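Local coordinates for Rab GDP-dissociation inhibitor (Saccharomyces cerevisiae, PDB 2BCG), which inhibits the release of GDP from Rab GTPases such as Sec4 and extracts the GDP-bound Rab Ypt7 from vacuolar membranes in yeast, at residues Lys128-Glu133 / Ser139-Ile144; Arg148-Phe153 / Glu193-Ala198; Ser27-Val32 / His440-Lys445; Gly95-Ile100 / Gln246-Leu251. One frame throughout, in Å; residues are numbered along the deposited sequence.

Contact 1. Residues Lys128-Glu133 / Ser139-Ile144; sequences KVPANE and SPLMGI. With GER (geran-8-yl geran), chain C.
Pro130 and Ser139 face each other where the chain enters and leaves the short helix 133-138: both CB atoms point across, and Pro130 CG meets Ser139 CB at 3.9 Å. Leu141 comes in beside them with one branch, its CD1 lying 4.4 Å from Pro130 CD, a looser touch. The hydroxyl of Ser139 is swung to the side opposite its own backbone N (chi1 -180°), where OG accepts the backbone N-H of Leu141 at 3.1 Å in a fairly straight bond, 161° at the hydrogen. That is an ST turn, and it folds the chain just past the helix end. No direct hydrogen bond joins the two segments; instead a water gives a proton to Lys128 O at 2.7 Å and also bonds Ser139 OG. The proline ring has a second task in the geranylgeranyl pocket. Pro130 CG lies 3.7 Å from C18 of one lipid (GER, chain C), and Pro130 CD packs on the methyl C19, while Pro130 O comes within 3.4 Å of C14. Met142, extended beyond CG, brings its CE to 4.2 Å from the same C19. At the start of the helix, Asn132 is the N-cap, its OD1 accepting from Glu135 N.

Contact 2. Residues Arg148-Phe153 / Glu193-Ala198; sequences RRMKKF and EFIGHA. With GER (geran-8-yl geran), chain D; GER (geran-8-yl geran), chain C.
Helices 144-159 and 189-199 flank the geranylgeranyl site, and Phe194 and Ile195 of the second meet Met150 and Phe153 of the first. The axes of segments 148-153 and 193-198 approach to 12.8 Å, with 47° between their directions, so long side chains have to bridge the gap, and every residue that touches is buried. Glu193, at the start, takes no part; its OE1 makes a weak hydrogen bond to Gln338 NE2. Phe194 follows, its ring carried out from the helix with CG opposite the backbone N (chi1 175°). Met150 CE approaches the edge of this ring near its plane, 4.2 Å from Phe194 CE2, and Phe194 CZ packs on C19 of the chain C lipid at 3.6 Å. Ile195 does most of the joining. It reaches Met150 tip to tip, Ile195 CD1 lying 3.6 Å from Met150 SD, and the same methyl meets Phe153 CE2 at 3.7 Å, the two side chains coming from opposite directions. Trimmed to an alanine here, the side chain would probably leave Met150 SD and the Phe153 ring without their shared apolar partner, with a gap between the helices. Farther on, His197 is held by ND1 to Asp344 and NE2 to Asp205. Across the contact, the bend of Met150 at chi2 (65°) sets SD beside Ile195 CD1, while Met150 CG rests 3.6 Å from C14 of the other lipid (GER, chain D).

Contact 3. Residues Ser27-Val32 / His440-Lys445; sequences SGLLSV and HPLVLK
Leu29 sends both of its methyl groups from helix 21-32 into the C-terminal loop, one to each of two leucines. CD1 takes Leu442: it lies 3.9 Å from Leu442 CD2 and equally near Leu442 CD1, straddled by the fork of a side chain that crosses it at about a right angle. CD2 takes Leu444, whose own CD2 stands 4.0 Å from Leu29 CD2. The two loop leucines arrive differently. Leu442 points at the helix from its CB, with CG opposite the backbone N (chi1 176°), whereas Leu444 leaves its backbone at a slant and gains the contact through its far end. No hydrogen bond crosses between the segments, so the touch is wholly apolar. Around it, Lys445 folds back so that NZ donates to Val443 O at 2.7 Å, and His440 ND1 gives a weak bond to Pro441 O. Ser27 and Ser31 on the helix both bond the hydroxyl of Ser252. Tyr434 of helix 424-438 packs on Leu442 and Leu30, and Leu444 also lies on helix 96-104. Helix 21-32 is itself the crossover of a beta-alpha-beta unit between the neighbouring parallel strands 14-17 and 37-40, consistent with a Rossmann-like fold, and Ser27 and Ser31 rest on Val37 of the second strand.

Contact 4. Residues Gly95-Ile100 / Gln246-Leu251; sequences GELTNI and QGFARL
Phe248 crosses from helix 243-254 to the first turn of helix 96-104 and supplies one side of every contact here. Its CB points at the other helix, and CG stands opposite the carbonyl carbon (chi1 -77°), which carries the ring over to Leu97 and Ile100. CE1 is the first to arrive, 3.7 Å from Ile100 CG2. At the tip CZ has two neighbours, Ile100 CG2 at 3.8 Å and Leu97 CD1 at 4.2 Å, and CE2 returns along Leu97 CD1, also at 4.2 Å. The Ile100 and Phe248 side chains cross at about a right angle; round the ring, Ile100 CG2 and Leu97 CD1 both sit obliquely. With an alanine at Phe248, Leu97 and Ile100 would probably lose their partner in segment 246-251, leaving a gap between the helices. The receiving helix has its own start secured: Gly95 is the N-cap, and Gly95 O accepts from Thr98 OG1 at 2.7 Å as well as from Asn99 N. Beyond the ring, Gln246 and Arg250 bond another protein chain, in a region known to interact with Ypt1. Phe248 also packs on Ile21, Cys24 and Ile25 of helix 21-32, and helix 424-438 covers Leu97 and Ile100 through Thr427.

In the fold
The four contacts fall into two pairs. Contacts 1 and 2, with centres 10 Å apart, both touch the chain C geranylgeranyl group, and Phe194 links them: Val129 CG1 packs against Phe194 CZ at 3.8 Å, and Leu141 and Met142 touch the same ring. Contact 2 also reaches the chain D lipid. Contacts 3 and 4 lie 11 Å apart, centre to centre, and join through Leu444, which packs on Asn99 and Ile100, and through Gly28 against Leu251. Between the pairs there is no touch; contacts 2 and 4 come to about 14 Å at their nearest atoms. In sequence, contact 3 closes the longest loop, which encloses contact 4, and contact 4 in turn encloses the lipid-binding pair.

Contact 1. Residues Lys128-Glu133 / Ser139-Ile144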
# COMPACT_ATOMS: atom_id res chain seq x y z
N LYS A 128 17.92 -9.61 19.20
CA LYS A 128 17.93 -9.02 17.87
C LYS A 128 18.77 -9.91 16.93
O LYS A 128 19.93 -10.25 17.23
CB LYS A 128 18.43 -7.56 17.84
CG LYS A 128 18.29 -6.91 16.43
CD LYS A 128 19.05 -5.59 16.29
CE LYS A 128 18.70 -4.91 14.95
NZ LYS A 128 19.40 -5.56 13.78
N VAL A 129 18.17 -10.28 15.81
CA VAL A 129 18.86 -11.03 14.78
C VAL A 129 19.89 -10.10 14.13
O VAL A 129 19.55 -8.98 13.74
CB VAL A 129 17.90 -11.54 13.69
CG1 VAL A 129 18.67 -12.17 12.50
CG2 VAL A 129 16.88 -12.52 14.27
N PRO A 130 21.16 -10.53 14.03
CA PRO A 130 22.17 -9.64 13.41
C PRO A 130 21.81 -9.10 12.02
O PRO A 130 21.19 -9.78 11.20
CB PRO A 130 23.44 -10.53 13.35
CG PRO A 130 23.28 -11.48 14.46
CD PRO A 130 21.76 -11.77 14.55
N ALA A 131 22.17 -7.84 11.81
CA ALA A 131 21.96 -7.16 10.54
C ALA A 131 23.28 -6.69 9.95
O ALA A 131 23.31 -6.08 8.88
CB ALA A 131 20.99 -5.98 10.71
N ASN A 132 24.38 -6.96 10.67
CA ASN A 132 25.73 -6.61 10.19
C ASN A 132 26.77 -7.51 10.85
O ASN A 132 26.45 -8.29 11.74
CB ASN A 132 26.01 -5.11 10.39
CG ASN A 132 26.02 -4.70 11.85
OD1 ASN A 132 26.48 -5.44 12.71
ND2 ASN A 132 25.50 -3.50 12.14
N GLU A 133 28.04 -7.40 10.43
CA GLU A 133 29.08 -8.28 10.97
C GLU A 133 29.36 -8.08 12.46
O GLU A 133 29.54 -9.07 13.19
CB GLU A 133 30.39 -8.13 10.17
CG GLU A 133 31.47 -9.16 10.56
CD GLU A 133 32.65 -9.14 9.62
OE1 GLU A 133 32.78 -8.13 8.90
OE2 GLU A 133 33.41 -10.12 9.59
N SER A 139 26.49 -11.55 18.84
CA SER A 139 25.25 -12.24 19.24
C SER A 139 25.52 -13.46 20.12
O SER A 139 26.41 -14.26 19.81
CB SER A 139 24.48 -12.69 18.00
OG SER A 139 23.29 -13.35 18.40
N PRO A 140 24.76 -13.59 21.23
CA PRO A 140 24.85 -14.79 22.06
C PRO A 140 24.02 -15.96 21.53
O PRO A 140 23.98 -17.02 22.18
CB PRO A 140 24.31 -14.32 23.40
CG PRO A 140 23.29 -13.28 23.04
CD PRO A 140 23.83 -12.60 21.80
N LEU A 141 23.38 -15.77 20.38
CA LEU A 141 22.51 -16.80 19.81
C LEU A 141 23.26 -18.10 19.46
O LEU A 141 22.65 -19.16 19.38
CB LEU A 141 21.76 -16.26 18.59
CG LEU A 141 20.59 -15.28 18.85
CD1 LEU A 141 20.15 -14.65 17.53
CD2 LEU A 141 19.41 -15.98 19.56
N MET A 142 24.58 -17.99 19.24
CA MET A 142 25.44 -19.12 18.85
C MET A 142 26.78 -19.01 19.58
O MET A 142 27.24 -17.90 19.83
CB MET A 142 25.74 -19.09 17.35
CG MET A 142 24.55 -19.27 16.44
SD MET A 142 25.13 -19.49 14.76
CE MET A 142 23.54 -19.42 13.92
N GLY A 143 27.40 -20.15 19.89
CA GLY A 143 28.77 -20.16 20.38
C GLY A 143 29.78 -20.03 19.25
O GLY A 143 29.42 -20.12 18.06
N ILE A 144 31.05 -19.85 19.61
CA ILE A 144 32.11 -19.56 18.63
C ILE A 144 32.25 -20.64 17.55
O ILE A 144 32.31 -20.35 16.36
CB ILE A 144 33.48 -19.31 19.31
CG1 ILE A 144 33.40 -18.11 20.26
CG2 ILE A 144 34.57 -19.06 18.24
CD1 ILE A 144 34.73 -17.68 20.96
C1 GER C . 27.56 -8.16 0.83
C2 GER C . 27.48 -7.70 2.30
C3 GER C . 27.94 -8.48 3.37
C4 GER C . 28.57 -9.86 3.12
C5 GER C . 27.83 -7.96 4.82
C6 GER C . 26.38 -7.92 5.34
C7 GER C . 25.99 -9.10 5.99
C8 GER C . 24.81 -9.83 5.77
C9 GER C . 23.82 -9.36 4.71
C10 GER C . 24.52 -11.14 6.55
C11 GER C . 23.66 -11.04 7.83
C12 GER C . 23.97 -12.14 8.64
C13 GER C . 23.21 -12.96 9.48
C14 GER C . 21.70 -12.76 9.68
C15 GER C . 23.93 -14.11 10.22
C16 GER C . 23.43 -14.37 11.65
C17 GER C . 24.49 -14.53 12.54
C18 GER C . 24.48 -14.95 13.88
C19 GER C . 23.20 -15.33 14.64
C20 GER C . 25.80 -15.03 14.63
O HOH W 1 21.36 -11.51 19.19

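Contact 2. Residues Arg148-Phe153 / Glu193-Ala198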
# COMPACT_ATOMS: atom_id res chain seq x y z
N ARG A 148 31.51 -20.38 13.44
CA ARG A 148 32.44 -20.71 12.37
C ARG A 148 31.82 -21.62 11.30
O ARG A 148 32.04 -21.41 10.10
CB ARG A 148 33.74 -21.32 12.94
CG ARG A 148 34.56 -20.32 13.75
CD ARG A 148 35.89 -20.90 14.25
NE ARG A 148 36.53 -19.96 15.17
CZ ARG A 148 37.66 -20.19 15.83
NH1 ARG A 148 38.31 -21.34 15.70
NH2 ARG A 148 38.13 -19.24 16.64
N ARG A 149 31.02 -22.60 11.74
CA ARG A 149 30.33 -23.49 10.81
C ARG A 149 29.22 -22.72 10.06
O ARG A 149 29.03 -22.91 8.87
CB ARG A 149 29.73 -24.70 11.54
CG ARG A 149 30.76 -25.75 12.01
CD ARG A 149 30.10 -26.93 12.66
NE ARG A 149 29.64 -26.67 14.03
CZ ARG A 149 30.37 -26.86 15.12
NH1 ARG A 149 31.62 -27.33 15.02
NH2 ARG A 149 29.88 -26.58 16.33
N MET A 150 28.52 -21.84 10.78
CA MET A 150 27.53 -20.93 10.20
C MET A 150 28.12 -20.07 9.08
O MET A 150 27.51 -19.89 8.02
CB MET A 150 26.98 -20.03 11.30
CG MET A 150 26.03 -18.94 10.85
SD MET A 150 24.55 -19.67 10.19
CE MET A 150 23.64 -18.18 9.72
N LYS A 151 29.30 -19.51 9.34
CA LYS A 151 30.03 -18.65 8.39
C LYS A 151 30.37 -19.35 7.07
O LYS A 151 30.17 -18.79 5.98
CB LYS A 151 31.30 -18.12 9.05
CG LYS A 151 32.08 -17.13 8.22
CD LYS A 151 32.82 -16.18 9.13
CE LYS A 151 33.88 -15.36 8.41
NZ LYS A 151 34.45 -14.39 9.41
N LYS A 152 30.87 -20.59 7.15
CA LYS A 152 31.16 -21.34 5.94
C LYS A 152 29.90 -21.59 5.13
O LYS A 152 29.92 -21.51 3.91
CB LYS A 152 31.85 -22.66 6.28
CG LYS A 152 33.20 -22.43 6.94
CD LYS A 152 33.88 -23.72 7.27
CE LYS A 152 35.38 -23.50 7.28
NZ LYS A 152 36.13 -24.72 7.69
N PHE A 153 28.80 -21.87 5.83
CA PHE A 153 27.50 -22.00 5.18
C PHE A 153 27.11 -20.73 4.42
O PHE A 153 26.76 -20.79 3.24
CB PHE A 153 26.43 -22.34 6.23
CG PHE A 153 25.03 -22.30 5.70
CD1 PHE A 153 24.56 -23.32 4.89
CD2 PHE A 153 24.16 -21.25 6.04
CE1 PHE A 153 23.25 -23.31 4.39
CE2 PHE A 153 22.86 -21.22 5.56
CZ PHE A 153 22.40 -22.25 4.74
N GLU A 193 17.32 -24.25 13.19
CA GLU A 193 16.08 -23.50 13.54
C GLU A 193 16.26 -22.02 13.25
O GLU A 193 15.38 -21.38 12.66
CB GLU A 193 15.66 -23.71 15.02
CG GLU A 193 14.87 -22.50 15.63
CD GLU A 193 14.35 -22.75 17.04
OE1 GLU A 193 14.73 -22.01 18.00
OE2 GLU A 193 13.54 -23.67 17.19
N PHE A 194 17.41 -21.49 13.65
CA PHE A 194 17.72 -20.08 13.40
C PHE A 194 17.74 -19.74 11.90
O PHE A 194 17.11 -18.77 11.45
CB PHE A 194 19.04 -19.66 14.04
CG PHE A 194 19.42 -18.26 13.70
CD1 PHE A 194 18.87 -17.17 14.40
CD2 PHE A 194 20.27 -18.01 12.62
CE1 PHE A 194 19.21 -15.85 14.04
CE2 PHE A 194 20.60 -16.70 12.25
CZ PHE A 194 20.08 -15.62 12.96
N ILE A 195 18.47 -20.52 11.11
CA ILE A 195 18.54 -20.25 9.69
C ILE A 195 17.16 -20.42 9.05
O ILE A 195 16.71 -19.52 8.31
CB ILE A 195 19.53 -21.18 8.96
CG1 ILE A 195 20.94 -20.87 9.45
CG2 ILE A 195 19.43 -21.01 7.41
CD1 ILE A 195 21.96 -21.98 9.10
N GLY A 196 16.50 -21.53 9.34
CA GLY A 196 15.20 -21.84 8.75
C GLY A 196 14.12 -20.82 9.09
O GLY A 196 13.35 -20.42 8.20
N HIS A 197 14.06 -20.41 10.36
CA HIS A 197 12.94 -19.58 10.87
C HIS A 197 13.25 -18.11 10.89
O HIS A 197 12.35 -17.30 10.60
CB HIS A 197 12.49 -20.02 12.26
CG HIS A 197 11.92 -21.40 12.28
ND1 HIS A 197 10.58 -21.64 12.45
CD2 HIS A 197 12.51 -22.61 12.09
CE1 HIS A 197 10.36 -22.94 12.38
NE2 HIS A 197 11.52 -23.55 12.16
N ALA A 198 14.49 -17.73 11.21
CA ALA A 198 14.84 -16.31 11.24
C ALA A 198 15.38 -15.77 9.93
O ALA A 198 15.33 -14.56 9.72
CB ALA A 198 15.84 -16.01 12.36
C1 GER D . 25.00 -11.69 0.20
C2 GER D . 25.40 -11.87 1.69
C3 GER D . 25.47 -13.10 2.36
C4 GER D . 25.14 -14.44 1.67
C5 GER D . 25.86 -13.11 3.84
C6 GER D . 27.29 -13.61 4.09
C7 GER D . 27.70 -13.35 5.40
C8 GER D . 28.73 -13.94 6.14
C9 GER D . 29.64 -15.02 5.53
C10 GER D . 28.99 -13.46 7.59
C11 GER D . 28.50 -14.44 8.66
C12 GER D . 29.07 -14.13 9.90
C13 GER D . 28.92 -14.78 11.13
C14 GER D . 28.03 -16.01 11.31
C15 GER D . 29.66 -14.23 12.35
C16 GER D . 31.00 -14.93 12.52
C17 GER D . 31.55 -14.64 13.76
C18 GER D . 32.36 -15.48 14.52
C19 GER D . 32.73 -16.89 14.00
C20 GER D . 32.89 -14.99 15.88
C1 GER C . 27.56 -8.16 0.83
C2 GER C . 27.48 -7.70 2.30
C3 GER C . 27.94 -8.48 3.37
C4 GER C . 28.57 -9.86 3.12
C5 GER C . 27.83 -7.96 4.82
C6 GER C . 26.38 -7.92 5.34
C7 GER C . 25.99 -9.10 5.99
C8 GER C . 24.81 -9.83 5.77
C9 GER C . 23.82 -9.36 4.71
C10 GER C . 24.52 -11.14 6.55
C11 GER C . 23.66 -11.04 7.83
C12 GER C . 23.97 -12.14 8.64
C13 GER C . 23.21 -12.96 9.48
C14 GER C . 21.70 -12.76 9.68
C15 GER C . 23.93 -14.11 10.22
C16 GER C . 23.43 -14.37 11.65
C17 GER C . 24.49 -14.53 12.54
C18 GER C . 24.48 -14.95 13.88
C19 GER C . 23.20 -15.33 14.64
C20 GER C . 25.80 -15.03 14.63

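Contact 3. Residues Ser27-Val32 / His440-Lys445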
# COMPACT_ATOMS: atom_id res chain seq x y z
N SER A 27 -4.41 -4.97 -11.82
CA SER A 27 -5.13 -3.92 -12.56
C SER A 27 -4.11 -2.90 -13.12
O SER A 27 -4.18 -2.52 -14.32
CB SER A 27 -6.14 -3.25 -11.64
OG SER A 27 -6.78 -2.17 -12.30
N GLY A 28 -3.16 -2.48 -12.30
CA GLY A 28 -2.12 -1.55 -12.79
C GLY A 28 -1.27 -2.12 -13.91
O GLY A 28 -1.06 -1.45 -14.92
N LEU A 29 -0.79 -3.35 -13.75
CA LEU A 29 0.07 -3.97 -14.77
C LEU A 29 -0.66 -4.15 -16.08
O LEU A 29 -0.10 -3.90 -17.17
CB LEU A 29 0.61 -5.33 -14.29
CG LEU A 29 1.59 -5.24 -13.11
CD1 LEU A 29 1.92 -6.62 -12.66
CD2 LEU A 29 2.86 -4.42 -13.48
N LEU A 30 -1.92 -4.57 -16.00
CA LEU A 30 -2.69 -4.79 -17.23
C LEU A 30 -3.05 -3.46 -17.92
O LEU A 30 -3.01 -3.39 -19.13
CB LEU A 30 -3.92 -5.60 -16.92
CG LEU A 30 -3.60 -7.06 -16.51
CD1 LEU A 30 -4.82 -7.71 -15.89
CD2 LEU A 30 -3.13 -7.89 -17.76
N SER A 31 -3.37 -2.41 -17.16
CA SER A 31 -3.58 -1.09 -17.72
C SER A 31 -2.29 -0.63 -18.42
O SER A 31 -2.33 -0.11 -19.56
CB SER A 31 -4.05 -0.09 -16.66
OG SER A 31 -5.40 -0.35 -16.31
N VAL A 32 -1.15 -0.82 -17.74
CA VAL A 32 0.15 -0.47 -18.36
C VAL A 32 0.38 -1.24 -19.67
O VAL A 32 0.95 -0.66 -20.62
CB VAL A 32 1.32 -0.70 -17.36
CG1 VAL A 32 2.69 -0.61 -18.09
CG2 VAL A 32 1.26 0.35 -16.28
N HIS A 440 2.11 -15.67 -20.65
CA HIS A 440 3.54 -15.44 -20.66
C HIS A 440 3.93 -14.87 -19.31
O HIS A 440 3.12 -14.17 -18.68
CB HIS A 440 3.91 -14.46 -21.77
CG HIS A 440 3.07 -13.20 -21.79
ND1 HIS A 440 3.27 -12.16 -20.90
CD2 HIS A 440 2.05 -12.82 -22.59
CE1 HIS A 440 2.40 -11.20 -21.16
NE2 HIS A 440 1.66 -11.57 -22.18
N PRO A 441 5.15 -15.20 -18.84
CA PRO A 441 5.63 -14.59 -17.59
C PRO A 441 5.57 -13.07 -17.65
O PRO A 441 5.82 -12.48 -18.71
CB PRO A 441 7.09 -15.05 -17.46
CG PRO A 441 7.39 -15.87 -18.71
CD PRO A 441 6.12 -16.17 -19.40
N LEU A 442 5.24 -12.45 -16.52
CA LEU A 442 5.38 -11.02 -16.37
C LEU A 442 6.79 -10.53 -16.70
O LEU A 442 7.79 -11.03 -16.16
CB LEU A 442 5.01 -10.62 -14.93
CG LEU A 442 5.16 -9.16 -14.51
CD1 LEU A 442 4.24 -8.26 -15.31
CD2 LEU A 442 4.93 -9.01 -12.98
N VAL A 443 6.86 -9.53 -17.57
CA VAL A 443 8.13 -8.85 -17.79
C VAL A 443 7.91 -7.38 -17.48
O VAL A 443 7.09 -6.72 -18.11
CB VAL A 443 8.69 -9.06 -19.23
CG1 VAL A 443 9.97 -8.29 -19.40
CG2 VAL A 443 8.92 -10.55 -19.48
N LEU A 444 8.62 -6.91 -16.46
CA LEU A 444 8.54 -5.52 -16.09
C LEU A 444 9.39 -4.69 -17.03
O LEU A 444 10.51 -5.06 -17.37
CB LEU A 444 8.99 -5.32 -14.64
CG LEU A 444 8.16 -6.00 -13.55
CD1 LEU A 444 8.96 -5.98 -12.26
CD2 LEU A 444 6.79 -5.33 -13.34
N LYS A 445 8.85 -3.55 -17.45
CA LYS A 445 9.65 -2.54 -18.15
C LYS A 445 9.69 -1.30 -17.27
O LYS A 445 8.81 -1.09 -16.42
CB LYS A 445 9.12 -2.21 -19.56
CG LYS A 445 8.91 -3.42 -20.51
CD LYS A 445 7.54 -4.09 -20.29
CE LYS A 445 7.44 -5.47 -20.99
NZ LYS A 445 6.18 -6.18 -20.59

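Contact 4. Residues Gly95-Ile100 / Gln246-Leu251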
# COMPACT_ATOMS: atom_id res chain seq x y z
N GLY A 95 12.92 -7.72 -2.29
CA GLY A 95 11.85 -8.57 -2.78
C GLY A 95 11.22 -8.12 -4.10
O GLY A 95 11.49 -7.04 -4.61
N GLU A 96 10.37 -8.98 -4.63
CA GLU A 96 9.69 -8.66 -5.88
C GLU A 96 8.79 -7.41 -5.79
O GLU A 96 8.71 -6.64 -6.76
CB GLU A 96 8.87 -9.86 -6.37
CG GLU A 96 8.35 -9.70 -7.80
CD GLU A 96 9.47 -9.59 -8.83
OE1 GLU A 96 10.36 -10.48 -8.84
OE2 GLU A 96 9.48 -8.63 -9.64
N LEU A 97 8.12 -7.18 -4.65
CA LEU A 97 7.25 -5.99 -4.57
C LEU A 97 8.06 -4.72 -4.73
O LEU A 97 7.64 -3.79 -5.44
CB LEU A 97 6.35 -6.00 -3.32
CG LEU A 97 5.39 -4.81 -3.17
CD1 LEU A 97 4.49 -4.68 -4.41
CD2 LEU A 97 4.54 -4.94 -1.89
N THR A 98 9.26 -4.69 -4.15
CA THR A 98 10.09 -3.50 -4.36
C THR A 98 10.44 -3.35 -5.86
O THR A 98 10.42 -2.24 -6.40
CB THR A 98 11.35 -3.45 -3.47
OG1 THR A 98 12.20 -4.55 -3.79
CG2 THR A 98 10.95 -3.54 -2.02
N ASN A 99 10.76 -4.47 -6.52
CA ASN A 99 11.09 -4.47 -7.96
C ASN A 99 9.91 -3.91 -8.80
O ASN A 99 10.09 -3.12 -9.74
CB ASN A 99 11.46 -5.90 -8.38
CG ASN A 99 12.07 -5.96 -9.79
OD1 ASN A 99 12.83 -5.10 -10.18
ND2 ASN A 99 11.69 -6.98 -10.55
N ILE A 100 8.69 -4.32 -8.45
CA ILE A 100 7.49 -3.83 -9.15
C ILE A 100 7.28 -2.35 -8.86
O ILE A 100 7.00 -1.58 -9.77
CB ILE A 100 6.25 -4.64 -8.75
CG1 ILE A 100 6.43 -6.10 -9.15
CG2 ILE A 100 4.96 -4.04 -9.36
CD1 ILE A 100 5.33 -6.99 -8.59
N GLN A 246 -3.93 1.54 -2.97
CA GLN A 246 -4.34 2.87 -3.47
C GLN A 246 -3.35 3.35 -4.55
O GLN A 246 -3.75 3.95 -5.55
CB GLN A 246 -4.45 3.88 -2.34
CG GLN A 246 -5.67 3.58 -1.45
CD GLN A 246 -5.82 4.59 -0.34
OE1 GLN A 246 -6.07 5.77 -0.57
NE2 GLN A 246 -5.62 4.14 0.88
N GLY A 247 -2.08 3.05 -4.34
CA GLY A 247 -1.07 3.48 -5.30
C GLY A 247 -1.16 2.74 -6.61
O GLY A 247 -0.99 3.33 -7.71
N PHE A 248 -1.36 1.42 -6.53
CA PHE A 248 -1.50 0.64 -7.77
C PHE A 248 -2.81 0.99 -8.49
O PHE A 248 -2.87 0.94 -9.73
CB PHE A 248 -1.31 -0.85 -7.51
CG PHE A 248 0.14 -1.22 -7.34
CD1 PHE A 248 0.97 -1.36 -8.47
CD2 PHE A 248 0.69 -1.34 -6.06
CE1 PHE A 248 2.33 -1.67 -8.32
CE2 PHE A 248 2.07 -1.62 -5.90
CZ PHE A 248 2.88 -1.82 -7.03
N ALA A 249 -3.86 1.31 -7.73
CA ALA A 249 -5.13 1.77 -8.34
C ALA A 249 -4.91 3.08 -9.09
O ALA A 249 -5.44 3.27 -10.20
CB ALA A 249 -6.22 1.95 -7.27
N ARG A 250 -4.13 3.98 -8.50
CA ARG A 250 -3.79 5.23 -9.21
C ARG A 250 -3.01 4.90 -10.53
O ARG A 250 -3.34 5.47 -11.60
CB ARG A 250 -3.02 6.18 -8.32
CG ARG A 250 -2.66 7.45 -9.07
CD ARG A 250 -1.99 8.43 -8.18
NE ARG A 250 -1.61 9.60 -8.98
CZ ARG A 250 -2.45 10.60 -9.27
NH1 ARG A 250 -3.71 10.64 -8.77
NH2 ARG A 250 -2.02 11.58 -10.05
N LEU A 251 -2.03 3.97 -10.46
CA LEU A 251 -1.28 3.56 -11.68
C LEU A 251 -2.27 3.07 -12.75
O LEU A 251 -2.22 3.48 -13.93
CB LEU A 251 -0.29 2.45 -11.34
CG LEU A 251 0.49 1.90 -12.54
CD1 LEU A 251 1.55 2.88 -13.05
CD2 LEU A 251 1.10 0.56 -12.13